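PDB 2A0B: aerobic respiration control sensor protein ArcB from Escherichia coli, which acts as the membrane-bound sensor kinase of the ArcB/ArcA two-component system, passing phosphoryl groups to ArcA by a four-step phosphorelay for anaerobic repression of the arc modulon. Local coordinates for residues Gly42-Ser45 against Val46-Asn50; Val60-Gly63 against His64-Gly68; Leu78-Leu81 against Gly82-Ile85; Gly98-Ile101 against Glu102-Lys105. All blocks are in the same frame, centred on the assembly; numbering follows the deposited sequence. Where two conformers were deposited one is given.

Contact 1. Residues Gly42-Ser45 against Val46-Asn50; sequences GYVS and VLESN
Val44 and Glu48 meet one turn apart on helix 26-52, and both backbone and side chain take part. Glu48 N donates to Val44 O at 2.9 Å. The same carbonyl oxygen is touched by Glu48 CG, 3.3 Å from Val44 O, because chi1 of -60° sets CG beside its own backbone N. From there the glutamate chain bends at CG, and its CG lies 4.4 Å from Val44 CG1. Val46 repeats the pattern on Gly42: its N bonds to Gly42 O at 3.0 Å while its CG2 methyl rests 3.3 Å from that oxygen. Leu47 N to Tyr43 O and Ser49 N to Ser45 O complete the i to i+4 bonding of this regular helix. Ser45 turns its hydroxyl back to Pro41 O, in the preceding turn. Outward from this backbone, Tyr43 and Val46 lie on Glu62 of helix 56-72 and Leu47 on Ile66. Val44 faces Met104, Lys105 and Trp108 of helix 93-122, and Glu48 rests on Ile101, which puts this length of helix 26-52 against helices 56-72 and 93-122 in the four-helix bundle, with Leu47 also reaching Ile85 of helix 76-85.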
loop_
_atom_site.group_PDB
_atom_site.type_symbol
_atom_site.label_atom_id
_atom_site.label_comp_id
_atom_site.label_asym_id
_atom_site.label_seq_id
_atom_site.Cartn_x
_atom_site.Cartn_y
_atom_site.Cartn_z
ATOM N N GLY A 42 -6.789 -9.543 4.194
ATOM C CA GLY A 42 -8.007 -9.139 4.795
ATOM C C GLY A 42 -8.404 -7.722 4.448
ATOM O O GLY A 42 -9.606 -7.447 4.274
ATOM N N TYR A 43 -7.480 -6.773 4.321
ATOM C CA TYR A 43 -7.763 -5.401 3.973
ATOM C C TYR A 43 -8.331 -5.381 2.499
ATOM O O TYR A 43 -9.283 -4.645 2.312
ATOM C CB TYR A 43 -6.567 -4.456 4.077
ATOM C CG TYR A 43 -6.010 -4.253 5.527
ATOM C CD1 TYR A 43 -6.720 -4.697 6.590
ATOM C CD2 TYR A 43 -4.773 -3.628 5.557
ATOM C CE1 TYR A 43 -6.177 -4.472 7.902
ATOM C CE2 TYR A 43 -4.194 -3.376 6.858
ATOM C CZ TYR A 43 -4.966 -3.847 7.884
ATOM O OH TYR A 43 -4.465 -3.615 9.223
ATOM N N VAL A 44 -7.702 -6.203 1.688
ATOM C CA VAL A 44 -8.200 -6.134 0.256
ATOM C C VAL A 44 -9.552 -6.812 0.185
ATOM O O VAL A 44 -10.450 -6.268 -0.499
ATOM C CB VAL A 44 -7.146 -6.760 -0.633
ATOM C CG1 VAL A 44 -7.753 -7.021 -2.055
ATOM C CG2 VAL A 44 -5.907 -5.916 -0.845
ATOM N N SER A 45 -9.799 -7.891 0.927
ATOM C CA SER A 45 -11.111 -8.505 0.952
ATOM C C SER A 45 -12.183 -7.557 1.455
ATOM O O SER A 45 -13.330 -7.524 0.978
ATOM C CB SER A 45 -11.106 -9.819 1.736
ATOM O OG SER A 45 -10.137 -10.685 1.156
ATOM N N VAL A 46 -11.895 -6.717 2.461
ATOM C CA VAL A 46 -12.853 -5.740 2.954
ATOM C C VAL A 46 -13.104 -4.673 1.889
ATOM O O VAL A 46 -14.264 -4.282 1.718
ATOM C CB VAL A 46 -12.383 -5.063 4.264
ATOM C CG1 VAL A 46 -13.238 -3.868 4.648
ATOM C CG2 VAL A 46 -12.419 -6.138 5.362
ATOM N N LEU A 47 -12.090 -4.194 1.174
ATOM C CA LEU A 47 -12.268 -3.260 0.086
ATOM C C LEU A 47 -13.273 -3.853 -0.943
ATOM O O LEU A 47 -14.188 -3.111 -1.303
ATOM C CB LEU A 47 -11.025 -2.943 -0.752
ATOM C CG LEU A 47 -10.121 -1.823 -0.282
ATOM C CD1 LEU A 47 -8.855 -1.792 -1.125
ATOM C CD2 LEU A 47 -10.865 -0.477 -0.326
ATOM N N GLU A 48 -13.013 -5.077 -1.317
ATOM C CA GLU A 48 -13.879 -5.707 -2.342
ATOM C C GLU A 48 -15.296 -5.871 -1.869
ATOM O O GLU A 48 -16.232 -5.638 -2.663
ATOM C CB GLU A 48 -13.351 -7.096 -2.707
ATOM C CG GLU A 48 -11.958 -7.140 -3.267
ATOM C CD GLU A 48 -11.871 -6.816 -4.739
ATOM O OE1 GLU A 48 -12.747 -6.112 -5.274
ATOM O OE2 GLU A 48 -10.906 -7.317 -5.346
ATOM N N SER A 49 -15.507 -6.286 -0.620
ATOM C CA SER A 49 -16.888 -6.505 -0.172
ATOM C C SER A 49 -17.608 -5.169 -0.095
ATOM O O SER A 49 -18.761 -5.027 -0.549
ATOM C CB SER A 49 -16.942 -7.390 1.054
ATOM O OG SER A 49 -16.507 -6.703 2.199
ATOM N N ASN A 50 -16.902 -4.099 0.295
ATOM C CA ASN A 50 -17.512 -2.772 0.317
ATOM C C ASN A 50 -17.820 -2.270 -1.101
ATOM O O ASN A 50 -18.838 -1.608 -1.359
ATOM C CB ASN A 50 -16.582 -1.798 1.071
ATOM C CG ASN A 50 -16.771 -1.920 2.579
ATOM O OD1 ASN A 50 -15.829 -2.105 3.358
ATOM N ND2 ASN A 50 -18.009 -1.738 3.035
#

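Contact 2. Residues Val60-Gly63 against His64-Gly68; sequences VEEG and HKIKG
Glu62 and Lys65 cross obliquely, three residues apart on helix 56-72, and their charged ends form a salt bridge. Lys65 NZ donates to Glu62 OE1 at 2.8 Å, reaching the syn side of that oxygen but 23° out of the carboxylate plane. Both chains bend to get there. Glu62 starts with CG opposite its own N (chi1 -159°) and folds at chi2, whereas Lys65 runs out straight until its turn at chi3. Lys65 CE also comes within 3.3 Å of Glu62 OE1. Water 1 closes the other side of the pair, donating to Glu62 OE2 and accepting from Lys65 NZ, each at 2.7 Å, so both carboxylate oxygens are engaged. Were Glu62 an alanine, the Lys65 ammonium would probably lose its counter-charge and be free to swing, and Tyr43 and Val46 of helix 26-52 would lose packing.

This helix belongs to the four-helix bundle of the HPt domain and carries His64, the phosphorylation site. Its ring leads off from the Val60-Gly63 turn, while its CB rests 3.4 Å from Glu61 O; ND1 is hydrogen-bonded to Gln86. Gly63, just before it, is buried and has no side chain to set against Ile85 of helix 76-85. On the inward face Ile66 places CG1 3.4 Å from Glu62 O, the oxygen that also accepts Ile66 N at 2.9 Å. Lys67 stretches fully extended in another direction, its NZ hydrogen-bonded to Gln83 OE1 of helix 76-85.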
loop_
_atom_site.group_PDB
_atom_site.type_symbol
_atom_site.label_atom_id
_atom_site.label_comp_id
_atom_site.label_asym_id
_atom_site.label_seq_id
_atom_site.Cartn_x
_atom_site.Cartn_y
_atom_site.Cartn_z
ATOM N N VAL A 60 -13.851 4.194 1.579
ATOM C CA VAL A 60 -12.950 5.284 1.913
ATOM C C VAL A 60 -12.230 4.921 3.240
ATOM O O VAL A 60 -11.053 5.254 3.301
ATOM C CB VAL A 60 -13.784 6.580 2.064
ATOM C CG1 VAL A 60 -12.978 7.711 2.696
ATOM C CG2 VAL A 60 -14.278 7.003 0.666
ATOM N N GLU A 61 -12.934 4.341 4.171
ATOM C CA GLU A 61 -12.290 4.017 5.470
ATOM C C GLU A 61 -11.186 2.979 5.324
ATOM O O GLU A 61 -10.071 3.129 5.831
ATOM C CB GLU A 61 -13.353 3.531 6.462
ATOM C CG GLU A 61 -13.778 4.643 7.408
ATOM C CD GLU A 61 -15.185 4.495 7.950
ATOM O OE1 GLU A 61 -15.711 3.359 7.946
ATOM O OE2 GLU A 61 -15.781 5.519 8.371
ATOM N N GLU A 62 -11.431 1.967 4.474
ATOM C CA GLU A 62 -10.424 0.919 4.259
ATOM C C GLU A 62 -9.305 1.464 3.435
ATOM O O GLU A 62 -8.084 1.143 3.601
ATOM C CB GLU A 62 -11.087 -0.344 3.676
ATOM C CG GLU A 62 -10.255 -1.593 3.905
ATOM C CD GLU A 62 -10.218 -2.031 5.370
ATOM O OE1 GLU A 62 -10.905 -1.451 6.226
ATOM O OE2 GLU A 62 -9.467 -2.984 5.641
ATOM N N GLY A 63 -9.576 2.330 2.418
ATOM C CA GLY A 63 -8.523 2.975 1.666
ATOM C C GLY A 63 -7.523 3.741 2.623
ATOM O O GLY A 63 -6.363 3.701 2.411
ATOM N N HIS A 64 -8.132 4.492 3.543
ATOM C CA HIS A 64 -7.303 5.273 4.499
ATOM C C HIS A 64 -6.466 4.326 5.363
ATOM O O HIS A 64 -5.286 4.713 5.594
ATOM C CB HIS A 64 -8.332 5.990 5.385
ATOM C CG HIS A 64 -7.654 6.899 6.406
ATOM N ND1 HIS A 64 -6.950 8.011 6.083
ATOM C CD2 HIS A 64 -7.598 6.721 7.762
ATOM C CE1 HIS A 64 -6.470 8.577 7.229
ATOM N NE2 HIS A 64 -6.875 7.801 8.194
ATOM N N LYS A 65 -7.026 3.232 5.782
ATOM C CA LYS A 65 -6.243 2.273 6.601
ATOM C C LYS A 65 -5.055 1.733 5.820
ATOM O O LYS A 65 -3.898 1.719 6.270
ATOM C CB LYS A 65 -7.162 1.187 7.084
ATOM C CG LYS A 65 -6.710 0.281 8.227
ATOM C CD LYS A 65 -7.698 -0.869 8.415
ATOM C CE LYS A 65 -9.074 -0.342 8.784
ATOM N NZ LYS A 65 -10.098 -1.419 8.883
ATOM N N ILE A 66 -5.327 1.337 4.536
ATOM C CA ILE A 66 -4.180 0.851 3.757
ATOM C C ILE A 66 -3.197 1.893 3.467
ATOM O O ILE A 66 -1.960 1.639 3.389
ATOM C CB ILE A 66 -4.799 0.234 2.421
ATOM C CG1 ILE A 66 -5.554 -1.024 2.760
ATOM C CG2 ILE A 66 -3.672 -0.055 1.453
ATOM C CD1 ILE A 66 -6.539 -1.440 1.631
ATOM N N LYS A 67 -3.510 3.173 3.164
ATOM C CA LYS A 67 -2.669 4.270 2.881
ATOM C C LYS A 67 -1.623 4.395 4.087
ATOM O O LYS A 67 -0.469 4.525 3.787
ATOM C CB LYS A 67 -3.450 5.578 2.740
ATOM C CG LYS A 67 -2.544 6.756 2.491
ATOM C CD LYS A 67 -3.236 8.102 2.598
ATOM C CE LYS A 67 -2.249 9.261 2.433
ATOM N NZ LYS A 67 -3.017 10.515 2.784
ATOM N N GLY A 68 -2.276 4.386 5.235
ATOM C CA GLY A 68 -1.342 4.549 6.418
ATOM C C GLY A 68 -0.402 3.360 6.566
ATOM O O GLY A 68 0.817 3.561 6.858
HETATM O O HOH W 1 -10.075 -3.989 8.041
#

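Contact 3. Residues Leu78-Leu81 against Gly82-Ile85; sequences LQQL and GQQI
Gln80 and Gln84 link their amides across one turn of helix 76-85, but lightly: Gln80 NE2 donates to Gln84 OE1 in a weak hydrogen bond of 3.4 Å. The two side chains cross at about a right angle, with amide planes 70° apart. Gln80 bends at chi2 to bring its amide over, and Gln84 runs extended beyond CG. This is the looser, more exposed side of the helix. The tighter part lies round Leu81 and Ile85. Ile85 N bonds to Leu81 O at 3.0 Å, and chi1 of -66° sets Ile85 CG1 beside the backbone N, where it comes 3.2 Å from Leu81 O. Gly82, also buried, sends its N to Leu78 O. Gln84 bridges the two regimes, since its NE2 sits 3.5 Å from the methyl Leu81 CD2 and its side chain touches Trp100 of helix 93-122. With just an alanine at Gln84, the Gln80 amide is likely to lose this acceptor, and Leu81 CD2 and Trp100 some of their packing. The chemistry implies a helix with two characters: apolar residues seat it on its neighbours, while along its flank a pair of glutamines, polar but uncharged, is joined by a weak bond.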
loop_
_atom_site.group_PDB
_atom_site.type_symbol
_atom_site.label_atom_id
_atom_site.label_comp_id
_atom_site.label_asym_id
_atom_site.label_seq_id
_atom_site.Cartn_x
_atom_site.Cartn_y
_atom_site.Cartn_z
ATOM N N LEU A 78 1.567 1.930 -3.362
ATOM C CA LEU A 78 0.427 1.417 -2.687
ATOM C C LEU A 78 -0.205 2.548 -1.828
ATOM O O LEU A 78 -1.399 2.650 -1.701
ATOM C CB LEU A 78 0.602 0.181 -1.808
ATOM C CG LEU A 78 1.151 -1.074 -2.540
ATOM C CD1 LEU A 78 1.216 -2.274 -1.621
ATOM C CD2 LEU A 78 0.122 -1.433 -3.657
ATOM N N GLN A 79 0.703 3.369 -1.264
ATOM C CA GLN A 79 0.160 4.518 -0.494
ATOM C C GLN A 79 -0.629 5.513 -1.367
ATOM O O GLN A 79 -1.723 5.903 -0.959
ATOM C CB GLN A 79 1.369 5.242 0.143
ATOM C CG GLN A 79 0.903 6.332 1.127
ATOM C CD GLN A 79 2.087 7.158 1.582
ATOM O OE1 GLN A 79 1.999 7.735 2.677
ATOM N NE2 GLN A 79 3.158 7.267 0.862
ATOM N N GLN A 80 -0.102 5.704 -2.563
ATOM C CA GLN A 80 -0.782 6.620 -3.511
ATOM C C GLN A 80 -2.089 6.015 -4.006
ATOM O O GLN A 80 -3.125 6.726 -4.074
ATOM C CB GLN A 80 0.131 6.992 -4.660
ATOM C CG GLN A 80 -0.507 7.999 -5.622
ATOM C CD GLN A 80 -1.085 9.233 -4.969
ATOM O OE1 GLN A 80 -0.566 9.719 -3.936
ATOM N NE2 GLN A 80 -2.177 9.784 -5.525
ATOM N N LEU A 81 -2.117 4.684 -4.220
ATOM C CA LEU A 81 -3.438 4.086 -4.555
ATOM C C LEU A 81 -4.476 4.223 -3.486
ATOM O O LEU A 81 -5.674 4.412 -3.545
ATOM C CB LEU A 81 -3.315 2.568 -4.864
ATOM C CG LEU A 81 -2.797 2.230 -6.246
ATOM C CD1 LEU A 81 -2.668 0.718 -6.311
ATOM C CD2 LEU A 81 -3.813 2.791 -7.235
ATOM N N GLY A 82 -3.984 4.068 -2.179
ATOM C CA GLY A 82 -4.921 4.172 -1.063
ATOM C C GLY A 82 -5.310 5.667 -0.938
ATOM O O GLY A 82 -6.492 5.796 -0.597
ATOM N N GLN A 83 -4.473 6.583 -1.242
ATOM C CA GLN A 83 -4.861 8.005 -1.223
ATOM C C GLN A 83 -5.984 8.248 -2.249
ATOM O O GLN A 83 -7.002 8.857 -1.901
ATOM C CB GLN A 83 -3.655 8.877 -1.493
ATOM C CG GLN A 83 -4.012 10.333 -1.757
ATOM C CD GLN A 83 -4.536 11.018 -0.522
ATOM O OE1 GLN A 83 -4.437 10.509 0.589
ATOM N NE2 GLN A 83 -5.141 12.206 -0.684
ATOM N N GLN A 84 -5.784 7.676 -3.462
ATOM C CA GLN A 84 -6.883 7.873 -4.454
ATOM C C GLN A 84 -8.153 7.221 -4.012
ATOM O O GLN A 84 -9.247 7.842 -4.092
ATOM C CB GLN A 84 -6.425 7.257 -5.803
ATOM C CG GLN A 84 -5.306 8.028 -6.446
ATOM C CD GLN A 84 -4.537 7.264 -7.513
ATOM O OE1 GLN A 84 -3.497 7.731 -7.957
ATOM N NE2 GLN A 84 -4.898 6.056 -7.893
ATOM N N ILE A 85 -8.193 5.999 -3.481
ATOM C CA ILE A 85 -9.332 5.290 -2.998
ATOM C C ILE A 85 -10.086 6.044 -1.899
ATOM O O ILE A 85 -11.297 6.080 -1.818
ATOM C CB ILE A 85 -8.986 3.850 -2.528
ATOM C CG1 ILE A 85 -8.557 3.066 -3.812
ATOM C CG2 ILE A 85 -10.119 3.145 -1.873
ATOM C CD1 ILE A 85 -7.841 1.751 -3.563
#

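Contact 4. Residues Gly98-Ile101 against Glu102-Lys105; sequences GEWI and EEMK. With ZN (zinc ion), chain B.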
loop_
_atom_site.group_PDB
_atom_site.type_symbol
_atom_site.label_atom_id
_atom_site.label_comp_id
_atom_site.label_asym_id
_atom_site.label_seq_id
_atom_site.Cartn_x
_atom_site.Cartn_y
_atom_site.Cartn_z
ATOM N N GLY A 98 -13.202 1.148 -8.626
ATOM C CA GLY A 98 -13.127 -0.323 -8.751
ATOM C C GLY A 98 -11.814 -0.680 -9.495
ATOM O O GLY A 98 -11.315 -1.776 -9.141
ATOM N N GLU A 99 -11.306 0.055 -10.433
ATOM C CA GLU A 99 -10.067 -0.213 -11.140
ATOM C C GLU A 99 -8.885 -0.081 -10.120
ATOM O O GLU A 99 -8.031 -0.970 -10.118
ATOM C CB GLU A 99 -9.772 0.665 -12.334
ATOM C CG GLU A 99 -8.573 0.180 -13.153
ATOM C CD GLU A 99 -8.805 0.083 -14.646
ATOM O OE1 GLU A 99 -9.978 0.124 -15.110
ATOM O OE2 GLU A 99 -7.853 0.016 -15.468
ATOM N N TRP A 100 -8.965 0.979 -9.300
ATOM C CA TRP A 100 -7.813 1.079 -8.333
ATOM C C TRP A 100 -7.878 -0.026 -7.349
ATOM O O TRP A 100 -6.740 -0.490 -6.980
ATOM C CB TRP A 100 -8.024 2.429 -7.625
ATOM C CG TRP A 100 -7.808 3.631 -8.476
ATOM C CD1 TRP A 100 -7.056 3.796 -9.582
ATOM C CD2 TRP A 100 -8.466 4.902 -8.274
ATOM N NE1 TRP A 100 -7.129 5.078 -10.062
ATOM C CE2 TRP A 100 -8.019 5.766 -9.264
ATOM C CE3 TRP A 100 -9.349 5.339 -7.276
ATOM C CZ2 TRP A 100 -8.417 7.108 -9.359
ATOM C CZ3 TRP A 100 -9.780 6.671 -7.404
ATOM C CH2 TRP A 100 -9.317 7.509 -8.399
ATOM N N ILE A 101 -8.979 -0.533 -6.897
ATOM C CA ILE A 101 -9.111 -1.662 -5.999
ATOM C C ILE A 101 -8.494 -2.876 -6.659
ATOM O O ILE A 101 -7.733 -3.656 -6.138
ATOM C CB ILE A 101 -10.512 -1.863 -5.470
ATOM C CG1 ILE A 101 -10.874 -0.626 -4.574
ATOM C CG2 ILE A 101 -10.676 -3.229 -4.840
ATOM C CD1 ILE A 101 -12.351 -0.690 -4.155
ATOM N N GLU A 102 -8.968 -3.195 -7.934
ATOM C CA GLU A 102 -8.375 -4.345 -8.608
ATOM C C GLU A 102 -6.892 -4.216 -8.834
ATOM O O GLU A 102 -6.175 -5.231 -8.736
ATOM C CB GLU A 102 -9.085 -4.397 -10.010
ATOM C CG GLU A 102 -8.606 -5.622 -10.777
ATOM C CD GLU A 102 -8.928 -6.978 -10.219
ATOM O OE1 GLU A 102 -9.852 -7.233 -9.408
ATOM O OE2 GLU A 102 -8.161 -7.884 -10.620
ATOM N N GLU A 103 -6.332 -3.087 -9.181
ATOM C CA GLU A 103 -4.939 -2.806 -9.361
ATOM C C GLU A 103 -4.173 -3.155 -8.035
ATOM O O GLU A 103 -3.207 -3.892 -8.071
ATOM C CB GLU A 103 -4.718 -1.363 -9.690
ATOM C CG GLU A 103 -3.270 -1.072 -9.953
ATOM C CD GLU A 103 -3.028 0.371 -10.212
ATOM O OE1 GLU A 103 -3.954 1.182 -10.611
ATOM O OE2 GLU A 103 -1.882 0.863 -10.082
ATOM N N MET A 104 -4.774 -2.623 -6.974
ATOM C CA MET A 104 -4.168 -2.984 -5.640
ATOM C C MET A 104 -4.162 -4.459 -5.389
ATOM O O MET A 104 -3.140 -5.037 -4.956
ATOM C CB MET A 104 -5.027 -2.342 -4.517
ATOM C CG MET A 104 -4.471 -2.800 -3.152
ATOM S SD MET A 104 -3.543 -1.434 -2.382
ATOM C CE MET A 104 -4.978 -0.377 -2.108
ATOM N N LYS A 105 -5.264 -5.182 -5.619
ATOM C CA LYS A 105 -5.422 -6.589 -5.370
ATOM C C LYS A 105 -4.364 -7.364 -6.157
ATOM O O LYS A 105 -3.742 -8.330 -5.679
ATOM C CB LYS A 105 -6.837 -7.019 -5.762
ATOM C CG LYS A 105 -7.035 -8.543 -5.712
ATOM C CD LYS A 105 -8.476 -8.846 -6.131
ATOM C CE LYS A 105 -8.947 -10.165 -5.533
ATOM N NZ LYS A 105 -10.213 -10.634 -6.194
HETATM ZN ZN ZN B . -0.186 -0.098 -9.366
#
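A zinc site sits on one face of helix 93-122, and Glu103 supplies one of its ligands. Glu103 OE2 binds the zinc ion at 2.1 Å, whereas OE1 stays 4.2 Å from the metal, so the carboxylate is monodentate. His77 and Glu107 also bind the ion. Glu103 reaches it as an extended arm, CG opposite the backbone N at chi1 -177° and the chain straight beyond. Its other oxygen, OE1, comes to the edge of the Trp100 indole, near the ring plane and 4.2 Å from Trp100 CD1, with ring and carboxylate planes 63° apart.

In the HPt four-helix bundle Trp100 of this helix touches Ile85 of helix 76-85, and Ile101 meets Leu47 of helix 26-52. The helix is kinked where Gly98 N and Glu99 N lack a bond to the turn before; from Glu102 N onward the i to i+4 bonding is regular, with Glu103 N to Glu99 O at 2.9 Å and Met104 N to Trp100 O at the same length. CB of Glu103 rests 3.4 Å from Glu99 O, seating the base of the arm on the preceding turn. Met104 reaches Leu78, Met40 and Ile66, and Lys105 has a long, weak ion pair with Glu48.

Overall arrangement
All four contacts are stretches of about two turns of helix within one HPt bundle, and none is wholly buried. The centre of contact 3 is about 7 Å from the centre of the chain, that of contact 1 about 13 Å. The inward residues interlock: Tyr43 CB meets Ile66 CG1 at 3.8 Å between contacts 1 and 2, and Met104 CE of contact 4 lies 3.9 Å from Ile85 CD1 of contact 3. Towards the surface the chemistry diverges: contact 2 carries a salt bridge and the phosphorylatable histidine, contact 3 uncharged amides, and contact 4 an acidic zinc ligand. Contact 1 has no side-chain bond between its segments, its side chains serving mainly to pack on neighbouring helices.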